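Aryl esterase (Mycobacterium smegmatis, PDB 2Q0Q) hydrolyses aryl esters and also transfers acyl groups to alcohols in water, as a member of the GDSL-like, SGNH hydrolase family. Local coordinates at residues L109-L114 with R166-L171; S72-C77 with V115-T120; N94-Y99 with E158-E163. One frame throughout, in Å; residues are numbered along the deposited sequence.

Three contacts show how segments far apart in sequence are joined in an SGNH-type alpha/beta fold. From the N terminus, 72-77 on helix 70-81 meets 115-120, which closes contact 2 around strand 86-90. Before that loop is complete, the loop segment 94-99 opens contact 3, closed at 158-163, and 109-114 opens contact 1, closed at 166-171. Each pair therefore crosses and none nests. Contacts 1 and 2 share helix 104-119 and touch through Leu114 and Leu74, linking helices 70-81, 104-119 and 164-175 in a row along the sheet. Contact 3 ties the loop after strand 86-90 to helix 157-161, its centre about 14 Å from that of contact 1.

Contact 1 of 3, residues L109-L114 with R166-L171; sequences LGMSVL and RVYSAL
The phenol ring of Tyr168 carries Met111, a selenomethionine in this crystal, on one face: its CG stands over the ring centre, 4.2 Å from the centroid and only 8° off the normal. This CH-pi contact is part of a Met-aromatic pairing between neighbouring helices of the three-layer alpha/beta sandwich. SE stays above the same face at a longer 5.2 Å from the centroid, while the methyl CE passes beyond the rim and comes within 3.4 Å of Tyr168 CE2. The Met111 chain is bent at both outer torsions, and these bends bring the methyl down beside the CE2 edge. At the far end of the ring, the Tyr168 hydroxyl is hydrogen-bonded to Leu91 O, which ties the hydroxyl end to the chain just after strand 86-90; Val136 of strand 133-138 touches both Tyr168 and Met111.

The two helices cross at -41° with axes 10.2 Å apart, a separation filled by side chains from both. Leu171 does this one turn further on, its two methyls dividing the work: CD2 lies 3.8 Å from Met111 CG, and CD1 packs 3.6 Å from Ser112 CB. Trp149 of a neighbouring subunit also packs on Leu171, so this end of the contact adjoins the boundary between two subunits. Ser112 meets Leu171 through CB, while its hydroxyl turns back to its own helix. There, Leu109 O accepts both Val113 N and Ser112 OG, the latter at 2.6 Å.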
loop_
_atom_site.group_PDB
_atom_site.type_symbol
_atom_site.label_atom_id
_atom_site.label_comp_id
_atom_site.label_asym_id
_atom_site.label_seq_id
_atom_site.Cartn_x
_atom_site.Cartn_y
_atom_site.Cartn_z
ATOM N N LEU G 109 -2.083 -24.265 4.949
ATOM C CA LEU G 109 -1.670 -23.459 3.809
ATOM C C LEU G 109 -0.470 -22.556 4.151
ATOM O O LEU G 109 0.449 -22.420 3.340
ATOM C CB LEU G 109 -2.854 -22.663 3.266
ATOM C CG LEU G 109 -3.877 -23.504 2.494
ATOM C CD1 LEU G 109 -5.218 -22.794 2.461
ATOM C CD2 LEU G 109 -3.400 -23.805 1.083
ATOM N N GLY G 110 -0.457 -21.987 5.355
ATOM C CA GLY G 110 0.699 -21.225 5.822
ATOM C C GLY G 110 1.931 -22.111 5.914
ATOM O O GLY G 110 3.006 -21.730 5.482
HETATM N N MSE G 111 1.774 -23.311 6.469
HETATM C CA MSE G 111 2.848 -24.304 6.462
HETATM C C MSE G 111 3.320 -24.645 5.046
HETATM O O MSE G 111 4.517 -24.781 4.824
HETATM C CB MSE G 111 2.410 -25.580 7.217
HETATM C CG MSE G 111 3.448 -26.725 7.190
HETATM SE SE MSE G 111 5.214 -26.253 7.999
HETATM C CE MSE G 111 4.728 -26.494 9.914
ATOM N N SER G 112 2.396 -24.761 4.087
ATOM C CA SER G 112 2.772 -25.057 2.678
ATOM C C SER G 112 3.677 -23.973 2.055
ATOM O O SER G 112 4.575 -24.283 1.286
ATOM C CB SER G 112 1.532 -25.267 1.790
ATOM O OG SER G 112 0.948 -24.040 1.321
ATOM N N VAL G 113 3.419 -22.719 2.404
ATOM C CA VAL G 113 4.303 -21.616 2.029
ATOM C C VAL G 113 5.732 -21.838 2.562
ATOM O O VAL G 113 6.698 -21.676 1.823
ATOM C CB VAL G 113 3.730 -20.261 2.523
ATOM C CG1 VAL G 113 4.742 -19.132 2.343
ATOM C CG2 VAL G 113 2.430 -19.922 1.790
ATOM N N LEU G 114 5.861 -22.192 3.835
ATOM C CA LEU G 114 7.176 -22.438 4.435
ATOM C C LEU G 114 7.909 -23.630 3.763
ATOM O O LEU G 114 9.109 -23.547 3.435
ATOM C CB LEU G 114 7.026 -22.658 5.951
ATOM C CG LEU G 114 6.434 -21.485 6.762
ATOM C CD1 LEU G 114 6.290 -21.832 8.222
ATOM C CD2 LEU G 114 7.277 -20.260 6.644
ATOM N N ARG G 166 -3.456 -34.190 11.232
ATOM C CA ARG G 166 -4.195 -34.648 10.068
ATOM C C ARG G 166 -3.926 -33.794 8.826
ATOM O O ARG G 166 -3.605 -34.324 7.760
ATOM C CB ARG G 166 -5.702 -34.659 10.359
ATOM C CG ARG G 166 -6.514 -35.206 9.199
ATOM C CD ARG G 166 -7.958 -35.427 9.564
ATOM N NE ARG G 166 -8.629 -34.175 9.922
ATOM C CZ ARG G 166 -9.144 -33.310 9.048
ATOM N NH1 ARG G 166 -9.065 -33.528 7.736
ATOM N NH2 ARG G 166 -9.742 -32.200 9.488
ATOM N N VAL G 167 -4.101 -32.490 8.972
ATOM C CA VAL G 167 -3.972 -31.598 7.827
ATOM C C VAL G 167 -2.506 -31.486 7.371
ATOM O O VAL G 167 -2.266 -31.405 6.174
ATOM C CB VAL G 167 -4.626 -30.168 8.040
ATOM C CG1 VAL G 167 -6.114 -30.305 8.352
ATOM C CG2 VAL G 167 -3.920 -29.366 9.114
ATOM N N TYR G 168 -1.545 -31.490 8.302
ATOM C CA TYR G 168 -0.132 -31.438 7.925
ATOM C C TYR G 168 0.318 -32.753 7.285
ATOM O O TYR G 168 1.150 -32.739 6.359
ATOM C CB TYR G 168 0.808 -31.136 9.112
ATOM C CG TYR G 168 0.869 -29.694 9.618
ATOM C CD1 TYR G 168 -0.038 -28.718 9.209
ATOM C CD2 TYR G 168 1.818 -29.336 10.574
ATOM C CE1 TYR G 168 0.028 -27.410 9.712
ATOM C CE2 TYR G 168 1.892 -28.042 11.074
ATOM C CZ TYR G 168 0.993 -27.091 10.645
ATOM O OH TYR G 168 1.078 -25.816 11.148
ATOM N N SER G 169 -0.209 -33.886 7.767
ATOM C CA SER G 169 0.080 -35.160 7.116
ATOM C C SER G 169 -0.419 -35.200 5.666
ATOM O O SER G 169 0.288 -35.684 4.762
ATOM C CB SER G 169 -0.518 -36.323 7.886
ATOM O OG SER G 169 -0.112 -37.557 7.314
ATOM N N ALA G 170 -1.635 -34.708 5.470
ATOM C CA ALA G 170 -2.241 -34.572 4.139
ATOM C C ALA G 170 -1.388 -33.692 3.252
ATOM O O ALA G 170 -1.077 -34.074 2.120
ATOM C CB ALA G 170 -3.631 -33.966 4.231
ATOM N N LEU G 171 -1.039 -32.523 3.776
ATOM C CA LEU G 171 -0.213 -31.556 3.039
ATOM C C LEU G 171 1.090 -32.209 2.611
ATOM O O LEU G 171 1.480 -32.170 1.425
ATOM C CB LEU G 171 0.069 -30.354 3.933
ATOM C CG LEU G 171 1.084 -29.382 3.337
ATOM C CD1 LEU G 171 0.558 -28.768 2.027
ATOM C CD2 LEU G 171 1.451 -28.304 4.340
#

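Contact 2 of 3, residues S72-C77 with V115-T120; sequences SYLPSC and VTQVLT
Pro75 and Gln117 have the nearest CA pair, 6.1 Å apart, where two almost parallel helices run side by side at -16° with their axes 9.7 Å apart. The two helices are neighbours in the alpha/beta sandwich, and an amide joins them. Gln117 extends beyond CG and lays its amide against the proline ring: Pro75 CG stands above the amide plane, 3.4 Å from Gln117 CD, and lies 3.3 Å from Gln117 NE2.

The polar partner of NE2 explains the pose. Pro75 has no N-H to give back to the preceding turn, where helix 70-81 is kinked, and Gln117 NE2 donates instead to Ala71 O, four residues before the proline. That bond sets which way round the amide sits. The cost falls on the other end: Gln117 OE1 is buried 3.3 Å from Leu74 CB and has no polar partner in the model.

Beside the amide, Leu74 CD2 meets Val118 CG2 at 4.1 Å; Phe8 of strand 3-9 and Val134 of strand 133-138 lie beneath these two side chains respectively. Tyr73 instead stacks on Tyr73 of a neighbouring subunit. Past the contact, helix 104-119 ends as Thr120 OG1 and Thr120 N reach Thr116 O from opposite faces of its carbonyl plane, the hydroxyl at 2.8 Å.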
loop_
_atom_site.group_PDB
_atom_site.type_symbol
_atom_site.label_atom_id
_atom_site.label_comp_id
_atom_site.label_asym_id
_atom_site.label_seq_id
_atom_site.Cartn_x
_atom_site.Cartn_y
_atom_site.Cartn_z
ATOM N N SER G 72 7.917 -14.513 6.576
ATOM C CA SER G 72 8.609 -13.251 6.261
ATOM C C SER G 72 10.101 -13.429 6.478
ATOM O O SER G 72 10.910 -12.762 5.829
ATOM C CB SER G 72 8.119 -12.090 7.145
ATOM O OG SER G 72 6.798 -11.712 6.817
ATOM N N TYR G 73 10.450 -14.309 7.404
ATOM C CA TYR G 73 11.805 -14.464 7.894
ATOM C C TYR G 73 12.514 -15.654 7.241
ATOM O O TYR G 73 13.722 -15.622 7.003
ATOM C CB TYR G 73 11.706 -14.637 9.396
ATOM C CG TYR G 73 12.964 -14.676 10.227
ATOM C CD1 TYR G 73 13.627 -15.862 10.466
ATOM C CD2 TYR G 73 13.413 -13.542 10.894
ATOM C CE1 TYR G 73 14.752 -15.918 11.285
ATOM C CE2 TYR G 73 14.538 -13.579 11.712
ATOM C CZ TYR G 73 15.200 -14.775 11.916
ATOM O OH TYR G 73 16.303 -14.840 12.749
ATOM N N LEU G 74 11.771 -16.723 6.953
ATOM C CA LEU G 74 12.436 -17.978 6.623
ATOM C C LEU G 74 13.373 -17.913 5.399
ATOM O O LEU G 74 14.476 -18.422 5.462
ATOM C CB LEU G 74 11.428 -19.126 6.468
ATOM C CG LEU G 74 12.019 -20.500 6.134
ATOM C CD1 LEU G 74 13.002 -20.949 7.194
ATOM C CD2 LEU G 74 10.888 -21.531 5.974
ATOM N N PRO G 75 12.939 -17.302 4.283
ATOM C CA PRO G 75 13.844 -17.269 3.113
ATOM C C PRO G 75 15.179 -16.615 3.409
ATOM O O PRO G 75 16.224 -17.086 2.951
ATOM C CB PRO G 75 13.050 -16.459 2.091
ATOM C CG PRO G 75 11.593 -16.666 2.515
ATOM C CD PRO G 75 11.661 -16.629 3.995
ATOM N N SER G 76 15.151 -15.521 4.164
ATOM C CA SER G 76 16.388 -14.865 4.609
ATOM C C SER G 76 17.214 -15.770 5.514
ATOM O O SER G 76 18.442 -15.848 5.408
ATOM C CB SER G 76 16.073 -13.574 5.345
ATOM O OG SER G 76 15.520 -12.614 4.470
ATOM N N CYS G 77 16.525 -16.484 6.390
ATOM C CA CYS G 77 17.165 -17.398 7.333
ATOM C C CYS G 77 17.849 -18.564 6.582
ATOM O O CYS G 77 19.002 -18.893 6.858
ATOM C CB CYS G 77 16.117 -17.891 8.336
ATOM S SG CYS G 77 16.673 -18.909 9.694
ATOM N N VAL G 115 7.187 -24.723 3.525
ATOM C CA VAL G 115 7.767 -25.854 2.806
ATOM C C VAL G 115 8.247 -25.448 1.442
ATOM O O VAL G 115 9.367 -25.749 1.063
ATOM C CB VAL G 115 6.761 -27.023 2.664
ATOM C CG1 VAL G 115 7.363 -28.186 1.841
ATOM C CG2 VAL G 115 6.339 -27.527 4.037
ATOM N N THR G 116 7.418 -24.714 0.731
ATOM C CA THR G 116 7.787 -24.245 -0.610
ATOM C C THR G 116 9.043 -23.371 -0.584
ATOM O O THR G 116 9.934 -23.524 -1.451
ATOM C CB THR G 116 6.602 -23.505 -1.276
ATOM O OG1 THR G 116 5.503 -24.411 -1.416
ATOM C CG2 THR G 116 6.967 -23.003 -2.650
ATOM N N GLN G 117 9.133 -22.498 0.419
ATOM C CA GLN G 117 10.365 -21.697 0.648
ATOM C C GLN G 117 11.618 -22.580 0.870
ATOM O O GLN G 117 12.721 -22.261 0.384
ATOM C CB GLN G 117 10.173 -20.732 1.818
ATOM C CG GLN G 117 9.177 -19.606 1.585
ATOM C CD GLN G 117 8.933 -18.736 2.814
ATOM O OE1 GLN G 117 9.231 -19.127 3.944
ATOM N NE2 GLN G 117 8.396 -17.519 2.584
ATOM N N VAL G 118 11.480 -23.703 1.572
ATOM C CA VAL G 118 12.635 -24.607 1.694
ATOM C C VAL G 118 12.967 -25.307 0.353
ATOM O O VAL G 118 14.135 -25.393 -0.053
ATOM C CB VAL G 118 12.455 -25.665 2.793
ATOM C CG1 VAL G 118 13.652 -26.592 2.795
ATOM C CG2 VAL G 118 12.282 -24.966 4.162
ATOM N N LEU G 119 11.943 -25.830 -0.319
ATOM C CA LEU G 119 12.149 -26.597 -1.552
ATOM C C LEU G 119 12.755 -25.764 -2.679
ATOM O O LEU G 119 13.463 -26.302 -3.534
ATOM C CB LEU G 119 10.837 -27.211 -2.022
ATOM C CG LEU G 119 10.251 -28.238 -1.052
ATOM C CD1 LEU G 119 8.874 -28.678 -1.570
ATOM C CD2 LEU G 119 11.173 -29.463 -0.816
ATOM N N THR G 120 12.511 -24.454 -2.654
ATOM C CA THR G 120 12.962 -23.541 -3.701
ATOM C C THR G 120 14.206 -22.738 -3.300
ATOM O O THR G 120 14.547 -21.769 -3.985
ATOM C CB THR G 120 11.855 -22.519 -4.091
ATOM O OG1 THR G 120 11.511 -21.696 -2.964
ATOM C CG2 THR G 120 10.616 -23.245 -4.611
#

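Contact 3 of 3, residues N94-Y99 with E158-E163; sequences NDTKAY and EQKTTE. With SO4 (sulfate ion), chain U.
Thr96 places its methyl against two residues of helix 157-161: CG2 lies 3.6 Å from Lys160 CB and 3.7 Å from Thr161 CG2. Thr96 and Lys160 run alongside one another, pointing opposite ways, whereas the two threonine side chains meet at about a right angle. These carbon contacts make up the direct touch, and the polar link is made through water. The Lys160 chain is extended beyond CG and carries NZ across the loop to donate to two waters. One of these, 2.9 Å from Lys160 NZ, donates in turn to Thr96 O at 2.7 Å; the other sits between Lys160 NZ and the carbonyls of Asp95 and Lys97. Arg102 O is a further acceptor for the ammonium.

A second shell fixes the threonines. Thr96 OG1 bonds to Thr93 O, while Thr161 OG1 donates to Glu158 O at 2.8 Å and is also bonded to Leu142 N. The carboxylate of Asp95, which lies away from the helix, forms a salt bridge with Arg102.

On the other side of the loop, Asn94 ND2, positioned by Arg56 O, donates to O2 of a sulfate ion, probably from the crystallisation liquor, at 2.9 Å and 145°; Lys97 NZ donates to its O3 at 3.1 Å. Ser11, His195 and Ala55 N complete the anion site. Asn94 belongs to a Gly-Thr-Asn-Asp sequence and probably, as in related SGNH hydrolases, supplies an oxyanion-hole donor; the bound sulfate is consistent with a pocket suited to the negative charge that develops during acyl transfer.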
loop_
_atom_site.group_PDB
_atom_site.type_symbol
_atom_site.label_atom_id
_atom_site.label_comp_id
_atom_site.label_asym_id
_atom_site.label_seq_id
_atom_site.Cartn_x
_atom_site.Cartn_y
_atom_site.Cartn_z
ATOM N N ASN G 94 0.533 -21.059 17.195
ATOM C CA ASN G 94 0.141 -19.659 17.350
ATOM C C ASN G 94 -0.936 -19.211 16.378
ATOM O O ASN G 94 -1.763 -18.359 16.708
ATOM C CB ASN G 94 1.374 -18.759 17.379
ATOM C CG ASN G 94 2.232 -19.040 18.613
ATOM O OD1 ASN G 94 1.691 -19.312 19.694
ATOM N ND2 ASN G 94 3.543 -19.075 18.442
ATOM N N ASP G 95 -0.959 -19.810 15.203
ATOM C CA ASP G 95 -2.036 -19.585 14.244
ATOM C C ASP G 95 -3.417 -19.914 14.813
ATOM O O ASP G 95 -4.414 -19.420 14.298
ATOM C CB ASP G 95 -1.844 -20.444 13.000
ATOM C CG ASP G 95 -0.566 -20.135 12.235
ATOM O OD1 ASP G 95 0.543 -20.197 12.817
ATOM O OD2 ASP G 95 -0.685 -19.885 11.030
ATOM N N THR G 96 -3.475 -20.778 15.841
ATOM C CA THR G 96 -4.760 -21.160 16.443
ATOM C C THR G 96 -5.249 -20.175 17.489
ATOM O O THR G 96 -6.302 -20.412 18.077
ATOM C CB THR G 96 -4.763 -22.564 17.105
ATOM O OG1 THR G 96 -4.058 -22.511 18.356
ATOM C CG2 THR G 96 -4.185 -23.636 16.162
ATOM N N LYS G 97 -4.513 -19.085 17.738
ATOM C CA LYS G 97 -5.028 -18.036 18.602
ATOM C C LYS G 97 -6.317 -17.473 18.010
ATOM O O LYS G 97 -6.449 -17.347 16.792
ATOM C CB LYS G 97 -3.996 -16.946 18.829
ATOM C CG LYS G 97 -2.798 -17.407 19.676
ATOM C CD LYS G 97 -1.709 -16.359 19.687
ATOM C CE LYS G 97 -0.586 -16.798 20.569
ATOM N NZ LYS G 97 0.595 -15.885 20.545
ATOM N N ALA G 98 -7.258 -17.139 18.893
ATOM C CA ALA G 98 -8.636 -16.777 18.489
ATOM C C ALA G 98 -8.688 -15.602 17.533
ATOM O O ALA G 98 -9.523 -15.579 16.620
ATOM C CB ALA G 98 -9.517 -16.488 19.726
ATOM N N TYR G 99 -7.806 -14.628 17.756
ATOM C CA TYR G 99 -7.824 -13.403 16.963
ATOM C C TYR G 99 -7.373 -13.578 15.517
ATOM O O TYR G 99 -7.653 -12.713 14.683
ATOM C CB TYR G 99 -7.053 -12.270 17.647
ATOM C CG TYR G 99 -5.594 -12.510 17.998
ATOM C CD1 TYR G 99 -4.577 -12.198 17.109
ATOM C CD2 TYR G 99 -5.231 -12.999 19.254
ATOM C CE1 TYR G 99 -3.219 -12.376 17.461
ATOM C CE2 TYR G 99 -3.893 -13.181 19.605
ATOM C CZ TYR G 99 -2.893 -12.876 18.706
ATOM O OH TYR G 99 -1.581 -13.063 19.080
ATOM N N GLU G 158 -7.322 -25.169 21.122
ATOM C CA GLU G 158 -7.086 -26.578 21.397
ATOM C C GLU G 158 -7.743 -27.467 20.323
ATOM O O GLU G 158 -7.092 -28.330 19.742
ATOM C CB GLU G 158 -7.606 -26.972 22.792
ATOM C CG GLU G 158 -7.322 -28.436 23.126
ATOM C CD GLU G 158 -7.640 -28.835 24.561
ATOM O OE1 GLU G 158 -7.630 -27.974 25.474
ATOM O OE2 GLU G 158 -7.904 -30.038 24.766
ATOM N N GLN G 159 -9.017 -27.211 20.042
ATOM C CA GLN G 159 -9.713 -27.961 19.023
ATOM C C GLN G 159 -9.003 -27.874 17.685
ATOM O O GLN G 159 -8.948 -28.847 16.953
ATOM C CB GLN G 159 -11.168 -27.513 18.881
ATOM C CG GLN G 159 -11.991 -28.397 17.951
ATOM C CD GLN G 159 -11.967 -29.869 18.333
ATOM O OE1 GLN G 159 -12.145 -30.225 19.504
ATOM N NE2 GLN G 159 -11.759 -30.744 17.334
ATOM N N LYS G 160 -8.448 -26.716 17.369
ATOM C CA LYS G 160 -7.713 -26.569 16.109
ATOM C C LYS G 160 -6.417 -27.390 16.108
ATOM O O LYS G 160 -6.108 -28.059 15.129
ATOM C CB LYS G 160 -7.442 -25.089 15.821
ATOM C CG LYS G 160 -8.699 -24.310 15.550
ATOM C CD LYS G 160 -8.431 -22.828 15.435
ATOM C CE LYS G 160 -9.715 -22.008 15.192
ATOM N NZ LYS G 160 -9.517 -20.553 15.096
ATOM N N THR G 161 -5.669 -27.362 17.208
ATOM C CA THR G 161 -4.374 -28.066 17.264
ATOM C C THR G 161 -4.535 -29.574 17.181
ATOM O O THR G 161 -3.631 -30.254 16.711
ATOM C CB THR G 161 -3.554 -27.720 18.516
ATOM O OG1 THR G 161 -4.309 -27.978 19.706
ATOM C CG2 THR G 161 -3.139 -26.253 18.489
ATOM N N THR G 162 -5.677 -30.088 17.620
ATOM C CA THR G 162 -5.940 -31.540 17.493
ATOM C C THR G 162 -6.047 -31.978 16.021
ATOM O O THR G 162 -5.947 -33.155 15.718
ATOM C CB THR G 162 -7.233 -31.979 18.202
ATOM O OG1 THR G 162 -8.377 -31.503 17.477
ATOM C CG2 THR G 162 -7.277 -31.506 19.659
ATOM N N GLU G 163 -6.294 -31.031 15.115
ATOM C CA GLU G 163 -6.437 -31.307 13.671
ATOM C C GLU G 163 -5.157 -31.137 12.849
ATOM O O GLU G 163 -5.143 -31.480 11.665
ATOM C CB GLU G 163 -7.518 -30.415 13.067
ATOM C CG GLU G 163 -8.884 -30.563 13.748
ATOM C CD GLU G 163 -9.347 -32.003 13.788
ATOM O OE1 GLU G 163 -9.706 -32.494 14.891
ATOM O OE2 GLU G 163 -9.352 -32.644 12.712
HETATM S S SO4 U . 3.639 -18.493 22.140
HETATM O O1 SO4 U . 2.438 -19.404 22.228
HETATM O O2 SO4 U . 4.572 -19.021 21.117
HETATM O O3 SO4 U . 3.112 -17.126 21.959
HETATM O O4 SO4 U . 4.350 -18.561 23.422
HETATM O O HOH W 1 -7.178 -18.926 14.674
HETATM O O HOH W 2 -8.982 -20.132 17.885
#